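Local coordinates for protein inositol-1-monophosphatase SuhB (Mycobacterium tuberculosis, PDB 2Q74) that probably dephosphorylates inositol 1-phosphate to free myo-inositol, the last step of myo-inositol biosynthesis, with magnesium as cofactor, at residues G239-I242 with A243-G247; H154-E158 with R159-V163; V59-D62 with T63-L67; D69-A72 with Q73-G77; A22-F25 with V26-R29. All coordinates share one frame; numbering follows the deposited sequence.

Contact 1: G239-I242 with A243-G247; sequences GALI and AAEAG
Leu241 and Glu245, one helical turn apart, run side by side and point the same way, with Leu241 CD2 lying 3.4 Å from Glu245 CG. Leu241 sends CG away from its own backbone N (chi1 -152°), and this brings CD2 along the aliphatic part of the glutamate. Beneath them the main chain pairs its polar groups in helical order. Ala243 N reaches Gly239 O at 2.8 Å, Ala244 N reaches Ala240 O at 2.9 Å, and Glu245 N reaches Leu241 O at 2.7 Å. The glutamate chain then bends at chi2 (-62°), and its carboxylate leaves the helix for the main chain of a nearby turn: OE1 accepts from Gly152 N and OE2 from Gly150 N. Both carboxylate oxygens are thus satisfied by backbone amides, which would probably stabilise the charged form. Ile242 sits on the buried side, where its branched hydrocarbon packs on Tyr145 and Ala147 of the neighbouring strand and on Ala219 of helix 211-220. The small alanines suit a helix hemmed in by other elements; Ala246 CB also meets Ala219. At the end of the helix the donors turn back: Ala246 N bonds Ala243 O at 3.0 Å, and Gly247 N bonds Ala244 O at 2.8 Å. The Ala246 main chain also hydrogen-bonds with that of Cys166. Gly247 has a positive phi of 95°, at which a CB would collide with the preceding carbonyl oxygen, hence glycine. That phi and the two bonds back into the last turn make a Schellman motif, closing helix 233-245 between the two sheets of the inositol monophosphatase fold.

Contact 2: H154-E158 with R159-V163; sequences HLTDE and RGRHV
Asp157 and His162 meet across the hairpin at about a right angle, the histidine offering NE2 at its ring edge to the carboxylate. Both bonds are weak, NE2 lying 2.9 Å from Asp157 OD2 and 3.0 Å from OD1. Asp157 can reach because CG stands between its own backbone N and carbonyl carbon (chi1 58°), and OD1 also takes a weak bond from Arg159 N, tying the turn to the strand. Leu155, on the same face, is buried against Thr143 and Tyr145 of strand 143-148. Its main chain pairs with His162 in both directions, Leu155 N to His162 O at 2.9 Å and His162 N to Leu155 O at 2.8 Å. The other face is looser. There Arg161 NH1 hangs over one face of the His154 ring, 3.2 Å from CD2, with ring and guanidinium planes 47° apart, while the Arg161 methylenes pass Thr156 OG1. Glu158 and Arg159, at the turn, are exposed, which suits their charged ends, and those ends do not meet. Gly160 takes a positive phi that would press a CB onto the preceding carbonyl oxygen. This is a two-residue beta hairpin closed by a type I turn, its second strand lying at the edge of the seven-stranded sheet.

Contact 3: V59-D62 with T63-L67; sequences VDTD and TERLL
Thr63 folds its hydroxyl back onto the preceding turn, where OG1 gives a hydrogen bond of 2.8 Å to Val59 O. The rotamer explains it: with chi1 at -56°, OG1 stands beside its own backbone N and opposite the carbonyl carbon, so it faces the carbonyl one turn back. Thr63 N bonds the same oxygen at 2.9 Å, and the two donors approach from opposite faces of the carbonyl plane. A buried hydroxyl is satisfied in this way without leaving the helix. Val59 lies alongside, its CG1 placed near OG1.

On the outer side Asp62 and Arg65 run side by side. Arg65 starts with CG away from its backbone N and then bends at chi3 (-63°), which returns the guanidinium toward the preceding turn. NH1 makes a salt bridge of 3.3 Å to Asp62 OD1, met on the anti side, while Asp62 OD2 pairs with Arg29. Thr61 CG2 brushes Arg65 NH2 at 3.9 Å, and Thr61 OG1 bonds Thr57 O. Asp60, by contrast, turns inward near Asp104, and its carboxylate comes close to that of Glu83; both neighbours are probable magnesium ligands. Helix 55-74 thus presents Thr63 and Leu66 to Phe25 of helix 8-33, Val59 and Asp60 to strand 106-107, and Glu64 to Leu103 of strand 100-104.

Contact 4: D69-A72 with Q73-G77; sequences DRLA and QLRPG
Arg70 reaches forward along the last turn of its helix and meets Gln73 and Leu74 with different parts of one flat group. Bends at chi2 (-74°) and chi3 bring the guanidinium round, so that Gln73 OE1 lies at its edge, in its plane, 2.9 Å from NH1. The amide stands nearly upright to that plane, at 82°, and the N-H comes in tilted from the carbonyl plane. The model brings Gln73 CG too near Asp69 O, so the placing here is doubtful. Leu74 approaches instead over one face, its CD1 resting 3.4 Å from Arg70 NH2; a flat face that hydrates weakly can accept such a hydrocarbon neighbour. Leu71 and Arg75 cross at a slant, CD2 to CB 4.2 Å, and Leu71 goes on to Leu18, Trp101 and Leu103 in the interior. Backbone bonds from Leu74 N to Arg70 O (2.9 Å) and from Arg75 N to Leu71 O (2.7 Å) finish the helix. Pro76, which has no N-H to give, suits the chain just beyond it, and its CA makes a C-H...O contact with Ala72 O. Arg70 NE bridges to Glu21 and Arg75 to Asp78, so at this largely exposed helix end acids fix the position of both cations and probably offset their charge.

Contact 5: A22-F25 with V26-R29; sequences AAAF and VRGR
Phe25 and Arg29 form an i to i+4 contact on the helix 8-33, at the point where that helix lies against helix 55-74. It is a CH-pi contact: Arg29 CG sits over one face of the ring, 3.7 Å from the centroid of Phe25 and 19° off the ring normal. The two side chains run in the same direction, with ring and guanidinium planes inclined to each other. Phe25 places CG opposite its backbone N (chi1 180°), which sets the ring beside Arg29, on the same side of the helix. Arg29 chi1 (-82°) puts CG over the ring, and bends at chi2 and chi3 lead the guanidinium away. The charged end is held by Asp62 of the facing helix and by Glu32, so the arginine serves as hydrocarbon near the ring and as cation beyond it. In the layered alpha-beta-alpha-beta-alpha sandwich of this family, the two N-terminal helices pair in one outer layer; there Phe25 packs on Thr63 and Leu66 and Val26 on Thr63, places that suit nonpolar side chains. Val26 is buried, and its CG2 lies 3.2 Å from Ala22 O. On another side of the helix Arg27 folds its guanidinium back so that one face lies over the main chain of Ala23 and Ala24, NH2 being 3.7 Å from Ala24 N; its NE bonds the carbonyl of Val139. Short side chains at Ala23 and Ala24 are consistent with this close approach. Backbone bonds support the turn, Val26 N to Ala22 O at 2.8 Å and Arg29 N to Phe25 O at 2.7 Å.

From the N terminus the order is contact 5 on helix 8-33, contacts 3 and 4 in succession on helix 55-74, contact 2 at the hairpin of strands 152-157 and 160-163, and contact 1 at the end of helix 233-245. Each is local and all lie in series, so none nests in or crosses another; only contact 2 closes a turn between two strands. Contacts 3 and 5 touch directly, with Leu66 CD1 3.3 Å from Phe25 CG, and join the two N-terminal helices. Contact 4 carries the second helix to its end. Contact 1 packs its helix on strands 143-148 and 152-157, the latter being the first strand of the contact 2 hairpin.

Contact 1: G239-I242 with A243-G247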
loop_
_atom_site.group_PDB
_atom_site.type_symbol
_atom_site.label_atom_id
_atom_site.label_comp_id
_atom_site.label_asym_id
_atom_site.label_seq_id
_atom_site.Cartn_x
_atom_site.Cartn_y
_atom_site.Cartn_z
ATOM N N GLY A 239 -17.329 0.679 4.753
ATOM C CA GLY A 239 -16.536 -0.474 4.312
ATOM C C GLY A 239 -17.015 -1.817 4.831
ATOM O O GLY A 239 -17.015 -2.803 4.099
ATOM N N ALA A 240 -17.430 -1.854 6.091
ATOM C CA ALA A 240 -17.901 -3.087 6.706
ATOM C C ALA A 240 -19.057 -3.673 5.892
ATOM O O ALA A 240 -19.062 -4.865 5.566
ATOM C CB ALA A 240 -18.319 -2.831 8.146
ATOM N N LEU A 241 -20.005 -2.810 5.544
ATOM C CA LEU A 241 -21.198 -3.210 4.788
ATOM C C LEU A 241 -20.775 -3.707 3.427
ATOM O O LEU A 241 -21.282 -4.707 2.916
ATOM C CB LEU A 241 -22.143 -2.021 4.616
ATOM C CG LEU A 241 -23.651 -2.207 4.456
ATOM C CD1 LEU A 241 -24.234 -1.057 3.581
ATOM C CD2 LEU A 241 -24.067 -3.548 3.907
ATOM N N ILE A 242 -19.842 -2.982 2.839
ATOM C CA ILE A 242 -19.369 -3.295 1.502
ATOM C C ILE A 242 -18.751 -4.692 1.489
ATOM O O ILE A 242 -19.183 -5.559 0.716
ATOM C CB ILE A 242 -18.371 -2.266 0.986
ATOM C CG1 ILE A 242 -19.070 -0.898 0.796
ATOM C CG2 ILE A 242 -17.809 -2.766 -0.329
ATOM C CD1 ILE A 242 -18.148 0.292 0.608
ATOM N N ALA A 243 -17.788 -4.926 2.382
ATOM C CA ALA A 243 -17.227 -6.272 2.537
ATOM C C ALA A 243 -18.348 -7.328 2.785
ATOM O O ALA A 243 -18.377 -8.390 2.174
ATOM C CB ALA A 243 -16.179 -6.285 3.627
ATOM N N ALA A 244 -19.293 -7.006 3.645
ATOM C CA ALA A 244 -20.385 -7.957 3.974
ATOM C C ALA A 244 -21.180 -8.281 2.721
ATOM O O ALA A 244 -21.386 -9.429 2.385
ATOM C CB ALA A 244 -21.290 -7.395 5.061
ATOM N N GLU A 245 -21.574 -7.262 1.987
ATOM C CA GLU A 245 -22.363 -7.478 0.779
ATOM C C GLU A 245 -21.580 -8.160 -0.336
ATOM O O GLU A 245 -22.150 -8.528 -1.373
ATOM C CB GLU A 245 -22.928 -6.148 0.275
ATOM C CG GLU A 245 -24.049 -5.584 1.136
ATOM C CD GLU A 245 -25.255 -6.482 1.192
ATOM O OE1 GLU A 245 -25.580 -7.129 0.163
ATOM O OE2 GLU A 245 -25.882 -6.537 2.275
ATOM N N ALA A 246 -20.279 -8.311 -0.126
ATOM C CA ALA A 246 -19.406 -8.985 -1.066
ATOM C C ALA A 246 -19.224 -10.434 -0.629
ATOM O O ALA A 246 -18.436 -11.168 -1.224
ATOM C CB ALA A 246 -18.031 -8.239 -1.152
ATOM N N GLY A 247 -19.952 -10.829 0.417
ATOM C CA GLY A 247 -19.945 -12.212 0.934
ATOM C C GLY A 247 -18.968 -12.446 2.082
ATOM O O GLY A 247 -18.841 -13.560 2.578
#

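Contact 2: H154-E158 with R159-V163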
loop_
_atom_site.group_PDB
_atom_site.type_symbol
_atom_site.label_atom_id
_atom_site.label_comp_id
_atom_site.label_asym_id
_atom_site.label_seq_id
_atom_site.Cartn_x
_atom_site.Cartn_y
_atom_site.Cartn_z
ATOM N N HIS A 154 -20.641 -2.978 -5.193
ATOM C CA HIS A 154 -20.042 -2.699 -6.502
ATOM C C HIS A 154 -18.865 -1.749 -6.422
ATOM O O HIS A 154 -18.744 -0.979 -5.480
ATOM C CB HIS A 154 -21.079 -2.149 -7.480
ATOM C CG HIS A 154 -22.381 -2.882 -7.448
ATOM N ND1 HIS A 154 -22.540 -4.143 -7.975
ATOM C CD2 HIS A 154 -23.583 -2.539 -6.924
ATOM C CE1 HIS A 154 -23.784 -4.547 -7.782
ATOM N NE2 HIS A 154 -24.436 -3.590 -7.148
ATOM N N LEU A 155 -17.989 -1.852 -7.417
ATOM C CA LEU A 155 -16.874 -0.939 -7.635
ATOM C C LEU A 155 -17.155 -0.186 -8.927
ATOM O O LEU A 155 -17.535 -0.808 -9.931
ATOM C CB LEU A 155 -15.597 -1.743 -7.827
ATOM C CG LEU A 155 -14.211 -1.081 -7.760
ATOM C CD1 LEU A 155 -13.188 -2.026 -8.351
ATOM C CD2 LEU A 155 -14.140 0.216 -8.463
ATOM N N THR A 156 -16.987 1.139 -8.908
ATOM C CA THR A 156 -17.206 1.962 -10.093
ATOM C C THR A 156 -15.932 2.687 -10.488
ATOM O O THR A 156 -15.353 3.408 -9.692
ATOM C CB THR A 156 -18.326 2.999 -9.859
ATOM O OG1 THR A 156 -19.527 2.316 -9.485
ATOM C CG2 THR A 156 -18.595 3.803 -11.107
ATOM N N ASP A 157 -15.508 2.488 -11.731
ATOM C CA ASP A 157 -14.316 3.156 -12.292
ATOM C C ASP A 157 -14.589 3.591 -13.743
ATOM O O ASP A 157 -15.752 3.609 -14.186
ATOM C CB ASP A 157 -13.101 2.221 -12.214
ATOM C CG ASP A 157 -13.314 0.900 -12.959
ATOM O OD1 ASP A 157 -14.048 0.869 -13.967
ATOM O OD2 ASP A 157 -12.740 -0.124 -12.521
ATOM N N GLU A 158 -13.533 3.918 -14.489
ATOM C CA GLU A 158 -13.684 4.341 -15.898
ATOM C C GLU A 158 -14.398 3.285 -16.761
ATOM O O GLU A 158 -15.196 3.629 -17.624
ATOM C CB GLU A 158 -12.329 4.705 -16.540
ATOM C CG GLU A 158 -11.414 3.515 -16.887
ATOM C CD GLU A 158 -10.402 3.235 -15.797
ATOM O OE1 GLU A 158 -9.308 3.863 -15.848
ATOM O OE2 GLU A 158 -10.704 2.396 -14.901
ATOM N N ARG A 159 -14.114 2.008 -16.506
ATOM C CA ARG A 159 -14.717 0.901 -17.253
ATOM C C ARG A 159 -16.135 0.547 -16.791
ATOM O O ARG A 159 -16.618 -0.544 -17.089
ATOM C CB ARG A 159 -13.841 -0.350 -17.128
ATOM C CG ARG A 159 -12.491 -0.221 -17.769
ATOM C CD ARG A 159 -11.689 -1.526 -17.659
ATOM N NE ARG A 159 -10.650 -1.623 -18.691
ATOM C CZ ARG A 159 -10.877 -1.858 -19.988
ATOM N NH1 ARG A 159 -12.120 -2.018 -20.454
ATOM N NH2 ARG A 159 -9.852 -1.925 -20.835
ATOM N N GLY A 160 -16.795 1.454 -16.064
ATOM C CA GLY A 160 -18.154 1.216 -15.571
ATOM C C GLY A 160 -18.191 0.485 -14.244
ATOM O O GLY A 160 -17.182 0.383 -13.549
ATOM N N ARG A 161 -19.368 -0.027 -13.910
ATOM C CA ARG A 161 -19.645 -0.661 -12.624
ATOM C C ARG A 161 -19.435 -2.181 -12.602
ATOM O O ARG A 161 -19.906 -2.871 -13.481
ATOM C CB ARG A 161 -21.087 -0.363 -12.232
ATOM C CG ARG A 161 -21.322 -0.484 -10.755
ATOM C CD ARG A 161 -22.709 -0.039 -10.338
ATOM N NE ARG A 161 -23.756 -0.775 -11.054
ATOM C CZ ARG A 161 -24.908 -1.189 -10.521
ATOM N NH1 ARG A 161 -25.205 -0.963 -9.237
ATOM N NH2 ARG A 161 -25.784 -1.848 -11.288
ATOM N N HIS A 162 -18.764 -2.699 -11.574
ATOM C CA HIS A 162 -18.457 -4.139 -11.459
ATOM C C HIS A 162 -18.954 -4.715 -10.126
ATOM O O HIS A 162 -18.967 -4.016 -9.118
ATOM C CB HIS A 162 -16.949 -4.396 -11.568
ATOM C CG HIS A 162 -16.231 -3.420 -12.445
ATOM N ND1 HIS A 162 -16.568 -3.211 -13.766
ATOM C CD2 HIS A 162 -15.195 -2.590 -12.185
ATOM C CE1 HIS A 162 -15.771 -2.290 -14.281
ATOM N NE2 HIS A 162 -14.932 -1.895 -13.342
ATOM N N VAL A 163 -19.351 -5.993 -10.128
ATOM C CA VAL A 163 -19.817 -6.664 -8.923
ATOM C C VAL A 163 -18.604 -7.068 -8.118
ATOM O O VAL A 163 -17.622 -7.523 -8.678
ATOM C CB VAL A 163 -20.664 -7.945 -9.230
ATOM C CG1 VAL A 163 -21.079 -8.674 -7.945
ATOM C CG2 VAL A 163 -21.876 -7.580 -10.027
#

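Contact 3: V59-D62 with T63-L67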
loop_
_atom_site.group_PDB
_atom_site.type_symbol
_atom_site.label_atom_id
_atom_site.label_comp_id
_atom_site.label_asym_id
_atom_site.label_seq_id
_atom_site.Cartn_x
_atom_site.Cartn_y
_atom_site.Cartn_z
ATOM N N VAL A 59 -7.816 20.593 4.933
ATOM C CA VAL A 59 -8.560 19.909 3.882
ATOM C C VAL A 59 -9.665 19.046 4.471
ATOM O O VAL A 59 -10.760 18.954 3.911
ATOM C CB VAL A 59 -7.666 19.033 3.012
ATOM C CG1 VAL A 59 -8.524 18.283 2.016
ATOM C CG2 VAL A 59 -6.620 19.859 2.308
ATOM N N ASP A 60 -9.361 18.436 5.613
ATOM C CA ASP A 60 -10.297 17.577 6.321
ATOM C C ASP A 60 -11.541 18.372 6.711
ATOM O O ASP A 60 -12.664 17.942 6.455
ATOM C CB ASP A 60 -9.615 16.970 7.552
ATOM C CG ASP A 60 -10.377 15.816 8.132
ATOM O OD1 ASP A 60 -10.581 14.807 7.413
ATOM O OD2 ASP A 60 -10.756 15.906 9.322
ATOM N N THR A 61 -11.333 19.550 7.285
ATOM C CA THR A 61 -12.436 20.413 7.683
ATOM C C THR A 61 -13.233 20.905 6.483
ATOM O O THR A 61 -14.463 20.882 6.491
ATOM C CB THR A 61 -11.928 21.652 8.435
ATOM O OG1 THR A 61 -10.979 21.246 9.422
ATOM C CG2 THR A 61 -13.087 22.372 9.100
ATOM N N ASP A 62 -12.521 21.369 5.462
ATOM C CA ASP A 62 -13.148 21.905 4.269
ATOM C C ASP A 62 -14.090 20.876 3.661
ATOM O O ASP A 62 -15.234 21.195 3.313
ATOM C CB ASP A 62 -12.087 22.313 3.243
ATOM C CG ASP A 62 -11.281 23.558 3.668
ATOM O OD1 ASP A 62 -11.777 24.387 4.464
ATOM O OD2 ASP A 62 -10.138 23.704 3.190
ATOM N N THR A 63 -13.603 19.639 3.561
ATOM C CA THR A 63 -14.350 18.540 2.944
ATOM C C THR A 63 -15.527 18.105 3.809
ATOM O O THR A 63 -16.578 17.711 3.310
ATOM C CB THR A 63 -13.435 17.328 2.705
ATOM O OG1 THR A 63 -12.313 17.713 1.912
ATOM C CG2 THR A 63 -14.175 16.215 1.991
ATOM N N GLU A 64 -15.333 18.169 5.117
ATOM C CA GLU A 64 -16.418 17.946 6.074
ATOM C C GLU A 64 -17.545 18.968 5.855
ATOM O O GLU A 64 -18.733 18.611 5.879
ATOM C CB GLU A 64 -15.874 18.061 7.502
ATOM C CG GLU A 64 -16.897 17.861 8.623
ATOM C CD GLU A 64 -17.137 16.415 8.955
ATOM O OE1 GLU A 64 -17.195 15.606 8.004
ATOM O OE2 GLU A 64 -17.265 16.094 10.162
ATOM N N ARG A 65 -17.158 20.228 5.643
ATOM C CA ARG A 65 -18.111 21.288 5.344
ATOM C C ARG A 65 -18.881 21.004 4.042
ATOM O O ARG A 65 -20.099 21.125 4.005
ATOM C CB ARG A 65 -17.413 22.662 5.282
ATOM C CG ARG A 65 -18.369 23.806 5.550
ATOM C CD ARG A 65 -17.720 25.170 5.504
ATOM N NE ARG A 65 -16.698 25.351 6.539
ATOM C CZ ARG A 65 -15.379 25.365 6.333
ATOM N NH1 ARG A 65 -14.866 25.209 5.117
ATOM N NH2 ARG A 65 -14.555 25.539 7.359
ATOM N N LEU A 66 -18.164 20.621 2.988
ATOM C CA LEU A 66 -18.776 20.277 1.709
ATOM C C LEU A 66 -19.847 19.228 1.897
ATOM O O LEU A 66 -20.954 19.359 1.396
ATOM C CB LEU A 66 -17.711 19.757 0.733
ATOM C CG LEU A 66 -18.102 19.415 -0.718
ATOM C CD1 LEU A 66 -16.863 19.344 -1.595
ATOM C CD2 LEU A 66 -18.875 18.126 -0.824
ATOM N N LEU A 67 -19.509 18.185 2.637
ATOM C CA LEU A 67 -20.414 17.059 2.851
ATOM C C LEU A 67 -21.637 17.422 3.686
ATOM O O LEU A 67 -22.746 16.951 3.405
ATOM C CB LEU A 67 -19.666 15.914 3.519
ATOM C CG LEU A 67 -18.707 15.148 2.619
ATOM C CD1 LEU A 67 -17.813 14.264 3.460
ATOM C CD2 LEU A 67 -19.464 14.317 1.600
#

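Contact 4: D69-A72 with Q73-G77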
loop_
_atom_site.group_PDB
_atom_site.type_symbol
_atom_site.label_atom_id
_atom_site.label_comp_id
_atom_site.label_asym_id
_atom_site.label_seq_id
_atom_site.Cartn_x
_atom_site.Cartn_y
_atom_site.Cartn_z
ATOM N N ASP A 69 -22.989 20.494 3.982
ATOM C CA ASP A 69 -23.816 21.372 3.163
ATOM C C ASP A 69 -24.604 20.558 2.157
ATOM O O ASP A 69 -25.808 20.705 2.053
ATOM C CB ASP A 69 -22.959 22.419 2.438
ATOM C CG ASP A 69 -22.278 23.397 3.401
ATOM O OD1 ASP A 69 -22.768 23.561 4.537
ATOM O OD2 ASP A 69 -21.250 24.007 3.025
ATOM N N ARG A 70 -23.928 19.679 1.436
ATOM C CA ARG A 70 -24.592 18.883 0.412
ATOM C C ARG A 70 -25.671 17.983 1.008
ATOM O O ARG A 70 -26.696 17.717 0.388
ATOM C CB ARG A 70 -23.564 18.059 -0.365
ATOM C CG ARG A 70 -22.644 18.894 -1.257
ATOM C CD ARG A 70 -23.365 19.402 -2.481
ATOM N NE ARG A 70 -23.746 18.299 -3.358
ATOM C CZ ARG A 70 -24.905 18.192 -3.995
ATOM N NH1 ARG A 70 -25.852 19.102 -3.843
ATOM N NH2 ARG A 70 -25.129 17.159 -4.781
ATOM N N LEU A 71 -25.434 17.518 2.224
ATOM C CA LEU A 71 -26.405 16.701 2.923
ATOM C C LEU A 71 -27.584 17.528 3.407
ATOM O O LEU A 71 -28.706 17.035 3.446
ATOM C CB LEU A 71 -25.747 15.957 4.083
ATOM C CG LEU A 71 -25.058 14.637 3.706
ATOM C CD1 LEU A 71 -24.156 14.152 4.821
ATOM C CD2 LEU A 71 -26.075 13.563 3.341
ATOM N N ALA A 72 -27.338 18.793 3.735
ATOM C CA ALA A 72 -28.407 19.731 4.085
ATOM C C ALA A 72 -29.396 19.918 2.933
ATOM O O ALA A 72 -30.599 20.034 3.162
ATOM C CB ALA A 72 -27.821 21.067 4.494
ATOM N N GLN A 73 -28.885 19.918 1.700
ATOM C CA GLN A 73 -29.708 20.150 0.512
ATOM C C GLN A 73 -30.310 18.852 -0.028
ATOM O O GLN A 73 -31.442 18.847 -0.498
ATOM C CB GLN A 73 -28.937 20.913 -0.580
ATOM C CG GLN A 73 -27.475 21.078 -0.284
ATOM C CD GLN A 73 -26.706 21.904 -1.271
ATOM O OE1 GLN A 73 -26.589 21.550 -2.426
ATOM N NE2 GLN A 73 -26.123 22.986 -0.800
ATOM N N LEU A 74 -29.573 17.752 0.038
ATOM C CA LEU A 74 -30.070 16.482 -0.499
ATOM C C LEU A 74 -30.874 15.674 0.527
ATOM O O LEU A 74 -31.838 15.000 0.174
ATOM C CB LEU A 74 -28.915 15.640 -1.037
ATOM C CG LEU A 74 -28.208 16.214 -2.268
ATOM C CD1 LEU A 74 -27.100 15.289 -2.727
ATOM C CD2 LEU A 74 -29.191 16.484 -3.400
ATOM N N ARG A 75 -30.457 15.742 1.790
ATOM C CA ARG A 75 -31.105 15.015 2.868
ATOM C C ARG A 75 -31.362 15.941 4.065
ATOM O O ARG A 75 -30.737 15.782 5.128
ATOM C CB ARG A 75 -30.245 13.809 3.291
ATOM C CG ARG A 75 -30.056 12.679 2.243
ATOM C CD ARG A 75 -31.315 12.336 1.449
ATOM N NE ARG A 75 -31.884 10.999 1.667
ATOM C CZ ARG A 75 -32.402 10.558 2.803
ATOM N NH1 ARG A 75 -32.374 11.299 3.889
ATOM N NH2 ARG A 75 -32.926 9.345 2.857
ATOM N N PRO A 76 -32.304 16.901 3.897
ATOM C CA PRO A 76 -32.629 17.987 4.837
ATOM C C PRO A 76 -32.610 17.687 6.349
ATOM O O PRO A 76 -31.836 18.314 7.076
ATOM C CB PRO A 76 -34.029 18.402 4.388
ATOM C CG PRO A 76 -33.982 18.227 2.928
ATOM C CD PRO A 76 -33.165 16.984 2.695
ATOM N N GLY A 77 -33.447 16.779 6.835
ATOM C CA GLY A 77 -33.568 16.603 8.283
ATOM C C GLY A 77 -32.676 15.527 8.889
ATOM O O GLY A 77 -32.842 15.151 10.046
#

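Contact 5: A22-F25 with V26-R29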
loop_
_atom_site.group_PDB
_atom_site.type_symbol
_atom_site.label_atom_id
_atom_site.label_comp_id
_atom_site.label_asym_id
_atom_site.label_seq_id
_atom_site.Cartn_x
_atom_site.Cartn_y
_atom_site.Cartn_z
ATOM N N ALA A 22 -16.803 14.564 -3.059
ATOM C CA ALA A 22 -15.848 14.897 -2.010
ATOM C C ALA A 22 -14.427 14.458 -2.395
ATOM O O ALA A 22 -13.467 15.192 -2.159
ATOM C CB ALA A 22 -16.283 14.286 -0.690
ATOM N N ALA A 23 -14.302 13.306 -3.052
ATOM C CA ALA A 23 -13.004 12.844 -3.528
ATOM C C ALA A 23 -12.416 13.874 -4.484
ATOM O O ALA A 23 -11.258 14.276 -4.349
ATOM C CB ALA A 23 -13.134 11.491 -4.211
ATOM N N ALA A 24 -13.221 14.312 -5.442
ATOM C CA ALA A 24 -12.788 15.321 -6.410
ATOM C C ALA A 24 -12.297 16.603 -5.721
ATOM O O ALA A 24 -11.352 17.262 -6.181
ATOM C CB ALA A 24 -13.933 15.648 -7.368
ATOM N N PHE A 25 -12.957 16.960 -4.624
ATOM C CA PHE A 25 -12.635 18.181 -3.880
ATOM C C PHE A 25 -11.340 18.016 -3.103
ATOM O O PHE A 25 -10.503 18.908 -3.088
ATOM C CB PHE A 25 -13.785 18.481 -2.917
ATOM C CG PHE A 25 -13.587 19.709 -2.085
ATOM C CD1 PHE A 25 -13.818 20.956 -2.610
ATOM C CD2 PHE A 25 -13.206 19.607 -0.755
ATOM C CE1 PHE A 25 -13.658 22.106 -1.822
ATOM C CE2 PHE A 25 -13.039 20.738 0.034
ATOM C CZ PHE A 25 -13.263 21.988 -0.501
ATOM N N VAL A 26 -11.185 16.870 -2.454
ATOM C CA VAL A 26 -9.960 16.557 -1.719
ATOM C C VAL A 26 -8.759 16.568 -2.658
ATOM O O VAL A 26 -7.719 17.123 -2.368
ATOM C CB VAL A 26 -10.077 15.148 -1.068
ATOM C CG1 VAL A 26 -8.736 14.666 -0.553
ATOM C CG2 VAL A 26 -11.125 15.180 0.031
ATOM N N ARG A 27 -8.937 15.906 -3.780
ATOM C CA ARG A 27 -7.927 15.746 -4.797
ATOM C C ARG A 27 -7.469 17.129 -5.262
ATOM O O ARG A 27 -6.273 17.402 -5.408
ATOM C CB ARG A 27 -8.567 14.916 -5.904
ATOM C CG ARG A 27 -7.735 14.600 -7.080
ATOM C CD ARG A 27 -7.903 13.147 -7.522
ATOM N NE ARG A 27 -9.235 12.558 -7.352
ATOM C CZ ARG A 27 -10.317 12.837 -8.078
ATOM N NH1 ARG A 27 -10.281 13.763 -9.025
ATOM N NH2 ARG A 27 -11.454 12.191 -7.849
ATOM N N GLY A 28 -8.431 18.029 -5.423
ATOM C CA GLY A 28 -8.134 19.395 -5.814
ATOM C C GLY A 28 -7.560 20.264 -4.713
ATOM O O GLY A 28 -6.636 21.048 -4.942
ATOM N N ARG A 29 -8.128 20.151 -3.517
ATOM C CA ARG A 29 -7.664 20.935 -2.376
ATOM C C ARG A 29 -6.249 20.553 -1.943
ATOM O O ARG A 29 -5.463 21.422 -1.563
ATOM C CB ARG A 29 -8.619 20.781 -1.195
ATOM C CG ARG A 29 -9.852 21.671 -1.252
ATOM C CD ARG A 29 -9.489 23.174 -1.108
ATOM N NE ARG A 29 -8.978 23.488 0.226
ATOM C CZ ARG A 29 -8.119 24.472 0.521
ATOM N NH1 ARG A 29 -7.629 25.275 -0.414
ATOM N NH2 ARG A 29 -7.728 24.640 1.779
#